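Local coordinates for protein LigF (Sphingobium sp. SYK-6, PDB 4XT0) that cleaves beta-aryl ether bonds of lignin with glutathione, as a stereospecific beta-etherase of the glutathione S-transferase superfamily, at residues 92-95 and 96-100; 164-167 and 168-172; 226-229 and 230-234; 19-22 and 23-27. All blocks are in the same frame, centred on the assembly; numbering follows the deposited sequence.

Contact 1: 92-95 and 96-100; sequences DPFK and RAEMR
R96 N donates to D92 O over 2.9 Å, and this bond closes the first turn of helix 93-121. D92 is the N-cap residue: its OD1 takes the amide of F94 at 2.9 Å and, weakly, that of K95, so the first amides of the helix have an acceptor. The tight part of the contact is the backbone beyond this cap. A97 N reaches P93 O at 2.9 Å, and M99 N reaches K95 O at the same length. The small CB of A97 lies against this ladder, 3.4 Å from F94 O, and is buried.

The side that carries K95 and E98 is looser. Their chains run alongside each other in the same direction. K95 has its CG anti to the carbonyl carbon (chi1 -63°) and bends at chi2, whereas E98 is extended with CG anti to its own N, and the charged ends, NZ of K95 and OE1 of E98, stay 4.2 Å apart, too far for a salt bridge; the lysine instead pairs with D190. OE1 of E98 also lies 4.2 Å from CE2 of F94, approaching the ring obliquely.

Around this helix start, M99 packs on L195 and A196 of helix 195-204, while R100 bridges to E75 of helix 70-80. The second subunit meets another flank, with its V66 on F94, its V72 on A97 and its D79 paired with R100, which places the contact at the dimer interface.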
loop_
_atom_site.group_PDB
_atom_site.type_symbol
_atom_site.label_atom_id
_atom_site.label_comp_id
_atom_site.label_asym_id
_atom_site.label_seq_id
_atom_site.Cartn_x
_atom_site.Cartn_y
_atom_site.Cartn_z
ATOM N N ASP A 92 5.950 -2.308 21.329
ATOM C CA ASP A 92 7.255 -2.657 20.791
ATOM C C ASP A 92 7.335 -2.216 19.317
ATOM O O ASP A 92 6.588 -2.707 18.480
ATOM C CB ASP A 92 7.465 -4.171 20.959
ATOM C CG ASP A 92 8.839 -4.648 20.518
ATOM O OD1 ASP A 92 9.356 -4.157 19.487
ATOM O OD2 ASP A 92 9.397 -5.537 21.215
ATOM N N PRO A 93 8.259 -1.299 18.985
ATOM C CA PRO A 93 8.327 -0.819 17.589
ATOM C C PRO A 93 8.676 -1.875 16.539
ATOM O O PRO A 93 8.272 -1.719 15.378
ATOM C CB PRO A 93 9.421 0.266 17.627
ATOM C CG PRO A 93 10.129 0.085 18.913
ATOM C CD PRO A 93 9.207 -0.604 19.873
ATOM N N PHE A 94 9.431 -2.906 16.903
ATOM C CA PHE A 94 9.710 -3.966 15.944
ATOM C C PHE A 94 8.422 -4.737 15.610
ATOM O O PHE A 94 8.181 -5.093 14.449
ATOM C CB PHE A 94 10.785 -4.921 16.464
ATOM C CG PHE A 94 11.037 -6.096 15.548
ATOM C CD1 PHE A 94 11.674 -5.915 14.325
ATOM C CD2 PHE A 94 10.656 -7.383 15.913
ATOM C CE1 PHE A 94 11.911 -6.998 13.469
ATOM C CE2 PHE A 94 10.895 -8.473 15.066
ATOM C CZ PHE A 94 11.524 -8.275 13.840
ATOM N N LYS A 95 7.579 -4.949 16.622
ATOM C CA LYS A 95 6.300 -5.646 16.424
ATOM C C LYS A 95 5.306 -4.744 15.688
ATOM O O LYS A 95 4.522 -5.230 14.883
ATOM C CB LYS A 95 5.720 -6.118 17.760
ATOM C CG LYS A 95 6.609 -7.152 18.473
ATOM C CD LYS A 95 6.715 -8.431 17.645
ATOM C CE LYS A 95 7.658 -9.442 18.316
ATOM N NZ LYS A 95 7.645 -10.718 17.572
ATOM N N ARG A 96 5.356 -3.439 15.961
ATOM C CA ARG A 96 4.517 -2.482 15.239
ATOM C C ARG A 96 4.923 -2.430 13.760
ATOM O O ARG A 96 4.069 -2.275 12.890
ATOM C CB ARG A 96 4.591 -1.075 15.867
ATOM C CG ARG A 96 3.571 -0.088 15.275
ATOM C CD ARG A 96 3.613 1.307 15.930
ATOM N NE ARG A 96 3.177 1.274 17.323
ATOM C CZ ARG A 96 2.934 2.354 18.065
ATOM N NH1 ARG A 96 3.077 3.574 17.561
ATOM N NH2 ARG A 96 2.558 2.210 19.318
ATOM N N ALA A 97 6.219 -2.584 13.472
ATOM C CA ALA A 97 6.686 -2.688 12.082
ATOM C C ALA A 97 6.114 -3.926 11.388
ATOM O O ALA A 97 5.642 -3.868 10.248
ATOM C CB ALA A 97 8.230 -2.713 12.021
ATOM N N GLU A 98 6.177 -5.055 12.075
ATOM C CA GLU A 98 5.633 -6.296 11.540
ATOM C C GLU A 98 4.129 -6.153 11.264
ATOM O O GLU A 98 3.625 -6.637 10.249
ATOM C CB GLU A 98 5.910 -7.430 12.529
ATOM C CG GLU A 98 5.537 -8.789 12.064
ATOM C CD GLU A 98 6.048 -9.864 13.003
ATOM O OE1 GLU A 98 7.154 -9.679 13.571
ATOM O OE2 GLU A 98 5.334 -10.879 13.179
ATOM N N MET A 99 3.431 -5.471 12.171
ATOM C CA MET A 99 2.015 -5.142 11.996
ATOM C C MET A 99 1.754 -4.383 10.674
ATOM O O MET A 99 0.834 -4.728 9.927
ATOM C CB MET A 99 1.520 -4.307 13.192
ATOM C CG MET A 99 0.008 -4.015 13.225
ATOM S SD MET A 99 -0.439 -2.495 14.137
ATOM C CE MET A 99 0.272 -1.234 13.091
ATOM N N ARG A 100 2.568 -3.365 10.397
ATOM C CA ARG A 100 2.411 -2.553 9.189
ATOM C C ARG A 100 2.711 -3.342 7.934
ATOM O O ARG A 100 2.129 -3.055 6.894
ATOM C CB ARG A 100 3.312 -1.296 9.222
ATOM C CG ARG A 100 2.951 -0.331 10.334
ATOM C CD ARG A 100 3.607 1.074 10.180
ATOM N NE ARG A 100 2.932 1.939 11.150
ATOM C CZ ARG A 100 3.505 2.485 12.215
ATOM N NH1 ARG A 100 4.806 2.327 12.432
ATOM N NH2 ARG A 100 2.772 3.211 13.051
#

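Contact 2: 164-167 and 168-172; sequences LDEE and FRKVG
E167 and K170 form an i to i+3 salt bridge within helix 161-182, one of the helices of the all-helical C-terminal domain of the glutathione S-transferase fold. Among the ionic contacts this pair is the clearest: NZ of K170 lies 2.7 Å from OE2 of E167, on the syn side and 32° out of the carboxylate plane. The two chains run side by side, and bends in both bring the charged ends together, in E167 at chi2 (-47°). E166 and R169 are paired less surely: the bond from NH1 of R169 to OE2 of E166 is weak, and the position of NH1 is doubtful. R169 also pairs with E147 of the second subunit.

Van der Waals contact accompanies the charges, since CD of K170 lies 3.3 Å from OE2 of E166. A lysine-to-alanine change here would probably leave the E167 carboxylate without its cation in this helix and the bridging water without its lysine donor.

Backbone bonds supply the regular frame; the straightest, at 167°, runs from F168 N to L164 O over 3.0 Å. Solvent links E166 to the lysine: one water donates to OE2 of E166 at 2.6 Å and accepts from NZ of K170 at 3.0 Å.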
loop_
_atom_site.group_PDB
_atom_site.type_symbol
_atom_site.label_atom_id
_atom_site.label_comp_id
_atom_site.label_asym_id
_atom_site.label_seq_id
_atom_site.Cartn_x
_atom_site.Cartn_y
_atom_site.Cartn_z
ATOM N N LEU A 164 -9.817 -12.787 -14.489
ATOM C CA LEU A 164 -10.449 -13.479 -13.369
ATOM C C LEU A 164 -9.596 -14.646 -12.871
ATOM O O LEU A 164 -9.412 -14.814 -11.663
ATOM C CB LEU A 164 -11.847 -13.970 -13.758
ATOM C CG LEU A 164 -12.846 -12.882 -14.173
ATOM C CD1 LEU A 164 -14.220 -13.484 -14.549
ATOM C CD2 LEU A 164 -12.977 -11.829 -13.079
ATOM N N ASP A 165 -9.073 -15.439 -13.804
ATOM C CA ASP A 165 -8.216 -16.572 -13.464
ATOM C C ASP A 165 -7.029 -16.134 -12.609
ATOM O O ASP A 165 -6.702 -16.761 -11.599
ATOM C CB ASP A 165 -7.700 -17.258 -14.730
ATOM C CG ASP A 165 -8.811 -17.618 -15.701
ATOM O OD1 ASP A 165 -9.969 -17.770 -15.254
ATOM O OD2 ASP A 165 -8.518 -17.752 -16.911
ATOM N N GLU A 166 -6.380 -15.057 -13.026
ATOM C CA GLU A 166 -5.205 -14.580 -12.315
ATOM C C GLU A 166 -5.584 -14.097 -10.907
ATOM O O GLU A 166 -4.876 -14.377 -9.931
ATOM C CB GLU A 166 -4.519 -13.470 -13.111
ATOM C CG GLU A 166 -3.502 -12.663 -12.331
ATOM C CD GLU A 166 -2.243 -13.447 -11.982
ATOM O OE1 GLU A 166 -2.145 -14.635 -12.356
ATOM O OE2 GLU A 166 -1.345 -12.876 -11.321
ATOM N N GLU A 167 -6.715 -13.399 -10.805
ATOM C CA GLU A 167 -7.166 -12.861 -9.526
ATOM C C GLU A 167 -7.442 -13.973 -8.530
ATOM O O GLU A 167 -7.086 -13.858 -7.344
ATOM C CB GLU A 167 -8.415 -12.001 -9.712
ATOM C CG GLU A 167 -8.159 -10.687 -10.441
ATOM C CD GLU A 167 -6.950 -9.940 -9.916
ATOM O OE1 GLU A 167 -6.871 -9.709 -8.696
ATOM O OE2 GLU A 167 -6.066 -9.587 -10.722
ATOM N N PHE A 168 -8.080 -15.038 -9.012
ATOM C CA PHE A 168 -8.327 -16.230 -8.209
ATOM C C PHE A 168 -7.026 -16.838 -7.690
ATOM O O PHE A 168 -6.958 -17.212 -6.520
ATOM C CB PHE A 168 -9.118 -17.288 -9.006
ATOM C CG PHE A 168 -10.596 -17.226 -8.772
ATOM C CD1 PHE A 168 -11.117 -17.477 -7.508
ATOM C CD2 PHE A 168 -11.467 -16.902 -9.800
ATOM C CE1 PHE A 168 -12.485 -17.410 -7.270
ATOM C CE2 PHE A 168 -12.842 -16.839 -9.574
ATOM C CZ PHE A 168 -13.350 -17.092 -8.306
ATOM N N ARG A 169 -5.997 -16.943 -8.540
ATOM C CA ARG A 169 -4.707 -17.478 -8.080
ATOM C C ARG A 169 -4.114 -16.658 -6.940
ATOM O O ARG A 169 -3.535 -17.210 -6.004
ATOM C CB ARG A 169 -3.665 -17.549 -9.198
ATOM C CG ARG A 169 -2.427 -18.337 -8.728
ATOM C CD ARG A 169 -1.122 -18.001 -9.430
ATOM N NE ARG A 169 -0.439 -16.865 -8.833
ATOM C CZ ARG A 169 -0.268 -15.716 -9.466
ATOM N NH1 ARG A 169 -0.730 -15.592 -10.700
ATOM N NH2 ARG A 169 0.354 -14.704 -8.878
ATOM N N LYS A 170 -4.229 -15.339 -7.024
ATOM C CA LYS A 170 -3.683 -14.481 -5.982
ATOM C C LYS A 170 -4.456 -14.633 -4.665
ATOM O O LYS A 170 -3.878 -14.535 -3.577
ATOM C CB LYS A 170 -3.676 -13.027 -6.450
ATOM C CG LYS A 170 -2.518 -12.708 -7.389
ATOM C CD LYS A 170 -2.977 -11.962 -8.621
ATOM C CE LYS A 170 -3.158 -10.492 -8.344
ATOM N NZ LYS A 170 -3.651 -9.750 -9.537
ATOM N N VAL A 171 -5.760 -14.887 -4.760
ATOM C CA VAL A 171 -6.535 -15.166 -3.559
ATOM C C VAL A 171 -5.948 -16.410 -2.888
ATOM O O VAL A 171 -5.757 -16.436 -1.672
ATOM C CB VAL A 171 -8.050 -15.376 -3.858
ATOM C CG1 VAL A 171 -8.788 -15.807 -2.601
ATOM C CG2 VAL A 171 -8.670 -14.103 -4.407
ATOM N N GLY A 172 -5.649 -17.428 -3.689
ATOM C CA GLY A 172 -5.036 -18.636 -3.178
ATOM C C GLY A 172 -3.719 -18.338 -2.490
ATOM O O GLY A 172 -3.484 -18.803 -1.378
HETATM O O HOH W 1 -1.413 -10.322 -11.426
#

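Contact 3: 226-229 and 230-234; sequences LCAW and LDRIN
I233 sets its CD1 methyl over one face of the W229 indole in a CH-pi contact, 3.6 Å from the centroid of the five-membered ring and 26° off the ring normal. The methyl is offset toward the rim, so CD1 comes within 3.4 Å of CE2 of W229. The two side chains lie side by side and point the same way, and I233 reaches the ring because its CG1 lies anti to the carbonyl carbon (chi1 -61°), with the chain extended beyond it. L230 crosses the indole from another direction, its CD2 3.8 Å from CZ3 of W229, and its CD1 touches CG of L226 more distantly. A leucine in place of W229 would probably strip the I233 methyl of its aromatic face and leave D197 without the indole N-H.

These contacts belong to helix 224-235 of the all-helical C-terminal domain. L226 faces V175, L178 and L182 of helix 161-182, while I233 meets F201 of helix 195-204 and I239 of helix 237-244. The indole spans two of these neighbours: it touches L182, and its NE1 donates to D197, which satisfies the polar atom of a buried ring.

Toward the polar edge the backbone takes over. L230 N binds L226 O at 2.9 Å, and that same carbonyl oxygen lies in plane at the edge of the indole. R232 N meets A228 O at 2.8 Å, and the arginine then folds back, bent at chi3 (-52°), so that the oxygen stands 3.8 Å above the plane of its guanidinium, over the centre. NH1 of R232 comes 3.4 Å from CA of W229.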
loop_
_atom_site.group_PDB
_atom_site.type_symbol
_atom_site.label_atom_id
_atom_site.label_comp_id
_atom_site.label_asym_id
_atom_site.label_seq_id
_atom_site.Cartn_x
_atom_site.Cartn_y
_atom_site.Cartn_z
ATOM N N LEU A 226 -6.552 -20.366 9.644
ATOM C CA LEU A 226 -7.322 -19.214 9.190
ATOM C C LEU A 226 -8.752 -19.231 9.767
ATOM O O LEU A 226 -9.246 -18.215 10.274
ATOM C CB LEU A 226 -7.348 -19.190 7.654
ATOM C CG LEU A 226 -8.150 -18.101 6.946
ATOM C CD1 LEU A 226 -7.684 -16.750 7.396
ATOM C CD2 LEU A 226 -7.996 -18.234 5.437
ATOM N N CYS A 227 -9.401 -20.393 9.701
ATOM C CA CYS A 227 -10.760 -20.541 10.225
ATOM C C CYS A 227 -10.873 -20.316 11.736
ATOM O O CYS A 227 -11.843 -19.719 12.198
ATOM C CB CYS A 227 -11.319 -21.920 9.882
ATOM S SG CYS A 227 -11.645 -22.166 8.125
ATOM N N ALA A 228 -9.908 -20.801 12.513
ATOM C CA ALA A 228 -9.954 -20.589 13.965
ATOM C C ALA A 228 -9.775 -19.104 14.296
ATOM O O ALA A 228 -10.414 -18.577 15.207
ATOM C CB ALA A 228 -8.894 -21.431 14.672
ATOM N N TRP A 229 -8.907 -18.439 13.541
ATOM C CA TRP A 229 -8.682 -17.001 13.672
ATOM C C TRP A 229 -9.956 -16.214 13.327
ATOM O O TRP A 229 -10.361 -15.314 14.073
ATOM C CB TRP A 229 -7.499 -16.601 12.783
ATOM C CG TRP A 229 -7.217 -15.127 12.572
ATOM C CD1 TRP A 229 -6.503 -14.292 13.396
ATOM C CD2 TRP A 229 -7.565 -14.347 11.414
ATOM N NE1 TRP A 229 -6.413 -13.039 12.831
ATOM C CE2 TRP A 229 -7.046 -13.046 11.623
ATOM C CE3 TRP A 229 -8.266 -14.621 10.235
ATOM C CZ2 TRP A 229 -7.225 -12.014 10.687
ATOM C CZ3 TRP A 229 -8.431 -13.593 9.303
ATOM C CH2 TRP A 229 -7.908 -12.308 9.539
ATOM N N LEU A 230 -10.604 -16.569 12.218
ATOM C CA LEU A 230 -11.880 -15.946 11.856
ATOM C C LEU A 230 -12.929 -16.096 12.967
ATOM O O LEU A 230 -13.628 -15.139 13.300
ATOM C CB LEU A 230 -12.422 -16.542 10.554
ATOM C CG LEU A 230 -11.787 -16.093 9.233
ATOM C CD1 LEU A 230 -12.301 -16.972 8.086
ATOM C CD2 LEU A 230 -12.075 -14.612 8.944
ATOM N N ASP A 231 -13.030 -17.302 13.527
ATOM C CA ASP A 231 -13.929 -17.580 14.648
ATOM C C ASP A 231 -13.578 -16.753 15.881
ATOM O O ASP A 231 -14.456 -16.197 16.539
ATOM C CB ASP A 231 -13.882 -19.060 15.010
ATOM C CG ASP A 231 -14.658 -19.932 14.033
ATOM O OD1 ASP A 231 -15.305 -19.388 13.112
ATOM O OD2 ASP A 231 -14.620 -21.165 14.197
ATOM N N ARG A 232 -12.282 -16.709 16.186
ATOM C CA ARG A 232 -11.723 -15.986 17.322
ATOM C C ARG A 232 -12.110 -14.497 17.280
ATOM O O ARG A 232 -12.617 -13.931 18.254
ATOM C CB ARG A 232 -10.190 -16.177 17.305
ATOM C CG ARG A 232 -9.363 -15.437 18.334
ATOM C CD ARG A 232 -7.887 -15.921 18.301
ATOM N NE ARG A 232 -7.805 -17.383 18.402
ATOM C CZ ARG A 232 -7.302 -18.186 17.462
ATOM N NH1 ARG A 232 -6.783 -17.682 16.348
ATOM N NH2 ARG A 232 -7.298 -19.501 17.646
ATOM N N ILE A 233 -11.888 -13.864 16.141
ATOM C CA ILE A 233 -12.188 -12.445 16.024
ATOM C C ILE A 233 -13.701 -12.221 16.086
ATOM O O ILE A 233 -14.174 -11.295 16.750
ATOM C CB ILE A 233 -11.592 -11.865 14.733
ATOM C CG1 ILE A 233 -10.073 -12.026 14.782
ATOM C CG2 ILE A 233 -11.972 -10.408 14.575
ATOM C CD1 ILE A 233 -9.378 -11.573 13.545
ATOM N N ASN A 234 -14.459 -13.096 15.431
ATOM C CA ASN A 234 -15.915 -13.007 15.475
ATOM C C ASN A 234 -16.511 -13.202 16.881
ATOM O O ASN A 234 -17.645 -12.794 17.140
ATOM C CB ASN A 234 -16.528 -14.025 14.507
ATOM C CG ASN A 234 -16.738 -13.447 13.117
ATOM O OD1 ASN A 234 -17.406 -12.433 12.958
ATOM N ND2 ASN A 234 -16.172 -14.090 12.109
#

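Contact 4: 19-22 and 23-27; sequences KPLA and TLYEK
Helix 15-26 is the crossover of the beta-alpha-beta unit formed with strands 6-10 and 32-35 in the thioredoxin-like N-terminal domain, and the contact between K19-A22 and T23-K27 occupies its last turns. One carbonyl here is used twice. K19 O accepts T23 N at 3.1 Å and T23 OG1 at 2.9 Å, the two donors arriving from opposite faces of the carbonyl plane. The hydroxyl comes from 38° above that plane, and it can do so because OG1 sits anti to the carbonyl carbon of its own residue (chi1 -59°), turned back toward the preceding turn.

Further along, Y25 N bonds L21 O, and the same oxygen lies at the edge of the tyrosine ring, near its plane, 3.1 Å from CD2 of Y25. The leucine runs beside the ring, with its CG 4.1 Å from CE2 of Y25. L24 presses its CG to 3.1 Å from P20 O, and CG of E26 is equally near A22 O, so aliphatic carbons line the carbonyl ladder. P20 itself has no amide hydrogen to give, and the helix is kinked there.

Helices 70-80 and 195-204 both pack on K19 and T23, and helix 237-244 on Y25 and E26. K19 NZ pairs with D107, E26 takes N86 through OE1 and R236 through OE2, and Y25 OH bonds Q33.

Chemically, the T23 hydroxyl is satisfied inside its own helix, whereas K19 NZ, Y25 OH and the E26 carboxylate are matched by outside partners. Of these, the pairs of K19 with D107 and E26 with R236 reach the C-terminal domain.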
loop_
_atom_site.group_PDB
_atom_site.type_symbol
_atom_site.label_atom_id
_atom_site.label_comp_id
_atom_site.label_asym_id
_atom_site.label_seq_id
_atom_site.Cartn_x
_atom_site.Cartn_y
_atom_site.Cartn_z
ATOM N N LYS A 19 -12.568 -1.722 8.600
ATOM C CA LYS A 19 -11.332 -1.454 9.337
ATOM C C LYS A 19 -11.528 -0.335 10.376
ATOM O O LYS A 19 -11.367 -0.594 11.569
ATOM C CB LYS A 19 -10.171 -1.124 8.382
ATOM C CG LYS A 19 -9.909 -2.172 7.261
ATOM C CD LYS A 19 -8.635 -1.792 6.473
ATOM C CE LYS A 19 -8.488 -2.531 5.135
ATOM N NZ LYS A 19 -7.382 -1.925 4.308
ATOM N N PRO A 20 -11.912 0.899 9.951
ATOM C CA PRO A 20 -12.086 1.882 11.042
ATOM C C PRO A 20 -13.322 1.647 11.912
ATOM O O PRO A 20 -13.362 2.095 13.067
ATOM C CB PRO A 20 -12.196 3.231 10.298
ATOM C CG PRO A 20 -12.736 2.878 8.933
ATOM C CD PRO A 20 -12.165 1.490 8.619
ATOM N N LEU A 21 -14.318 0.949 11.381
ATOM C CA LEU A 21 -15.512 0.658 12.157
ATOM C C LEU A 21 -15.147 -0.248 13.333
ATOM O O LEU A 21 -15.509 0.026 14.482
ATOM C CB LEU A 21 -16.582 0.024 11.259
ATOM C CG LEU A 21 -18.058 0.056 11.663
ATOM C CD1 LEU A 21 -18.555 1.478 11.843
ATOM C CD2 LEU A 21 -18.915 -0.692 10.626
ATOM N N ALA A 22 -14.418 -1.330 13.049
ATOM C CA ALA A 22 -13.968 -2.248 14.103
ATOM C C ALA A 22 -13.028 -1.528 15.096
ATOM O O ALA A 22 -13.113 -1.725 16.302
ATOM C CB ALA A 22 -13.270 -3.470 13.484
ATOM N N THR A 23 -12.139 -0.690 14.577
ATOM C CA THR A 23 -11.219 0.073 15.424
ATOM C C THR A 23 -11.986 0.953 16.422
ATOM O O THR A 23 -11.674 0.964 17.604
ATOM C CB THR A 23 -10.273 0.926 14.559
ATOM O OG1 THR A 23 -9.538 0.057 13.690
ATOM C CG2 THR A 23 -9.266 1.731 15.424
ATOM N N LEU A 24 -13.015 1.649 15.944
ATOM C CA LEU A 24 -13.824 2.523 16.791
ATOM C C LEU A 24 -14.515 1.747 17.916
ATOM O O LEU A 24 -14.510 2.171 19.076
ATOM C CB LEU A 24 -14.871 3.270 15.937
ATOM C CG LEU A 24 -14.292 4.361 15.019
ATOM C CD1 LEU A 24 -15.255 4.665 13.863
ATOM C CD2 LEU A 24 -13.946 5.624 15.833
ATOM N N TYR A 25 -15.105 0.604 17.579
ATOM C CA TYR A 25 -15.787 -0.207 18.590
ATOM C C TYR A 25 -14.797 -0.861 19.544
ATOM O O TYR A 25 -15.077 -1.010 20.718
ATOM C CB TYR A 25 -16.641 -1.300 17.943
ATOM C CG TYR A 25 -17.969 -0.824 17.413
ATOM C CD1 TYR A 25 -19.058 -0.661 18.259
ATOM C CD2 TYR A 25 -18.137 -0.548 16.055
ATOM C CE1 TYR A 25 -20.278 -0.227 17.774
ATOM C CE2 TYR A 25 -19.349 -0.107 15.562
ATOM C CZ TYR A 25 -20.418 0.051 16.426
ATOM O OH TYR A 25 -21.631 0.474 15.940
ATOM N N GLU A 26 -13.638 -1.271 19.037
ATOM C CA GLU A 26 -12.658 -1.916 19.919
ATOM C C GLU A 26 -12.115 -0.921 20.936
ATOM O O GLU A 26 -11.767 -1.293 22.063
ATOM C CB GLU A 26 -11.506 -2.526 19.116
ATOM C CG GLU A 26 -11.896 -3.761 18.315
ATOM C CD GLU A 26 -11.929 -5.048 19.143
ATOM O OE1 GLU A 26 -11.767 -4.997 20.387
ATOM O OE2 GLU A 26 -12.144 -6.124 18.538
ATOM N N LYS A 27 -12.058 0.351 20.545
ATOM C CA LYS A 27 -11.496 1.377 21.433
ATOM C C LYS A 27 -12.569 2.048 22.289
ATOM O O LYS A 27 -12.282 2.923 23.115
ATOM C CB LYS A 27 -10.719 2.401 20.598
ATOM C CG LYS A 27 -9.500 1.747 19.925
ATOM C CD LYS A 27 -8.614 2.777 19.200
ATOM C CE LYS A 27 -7.888 3.683 20.183
ATOM N NZ LYS A 27 -7.085 2.923 21.204
#

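How the contacts relate
Contacts 3 and 4 are buried, while contacts 1 and 2 are only partly so and both meet the second subunit. Contact 4 alone lies in the thioredoxin-like domain; the other three stand on separate helices of the C-terminal domain. Helix 195-204 packs on contacts 1, 3 and 4, and helix 237-244 on contacts 3 and 4, whose nearest atoms are about 6 Å apart. The chemistry follows the setting: aromatic and aliphatic packing in contact 3, a hydroxyl returned to the backbone in contact 4, a capped helix start in contact 1, and salt bridges with water in contact 2, whose centre is about 29 Å from that of contact 4.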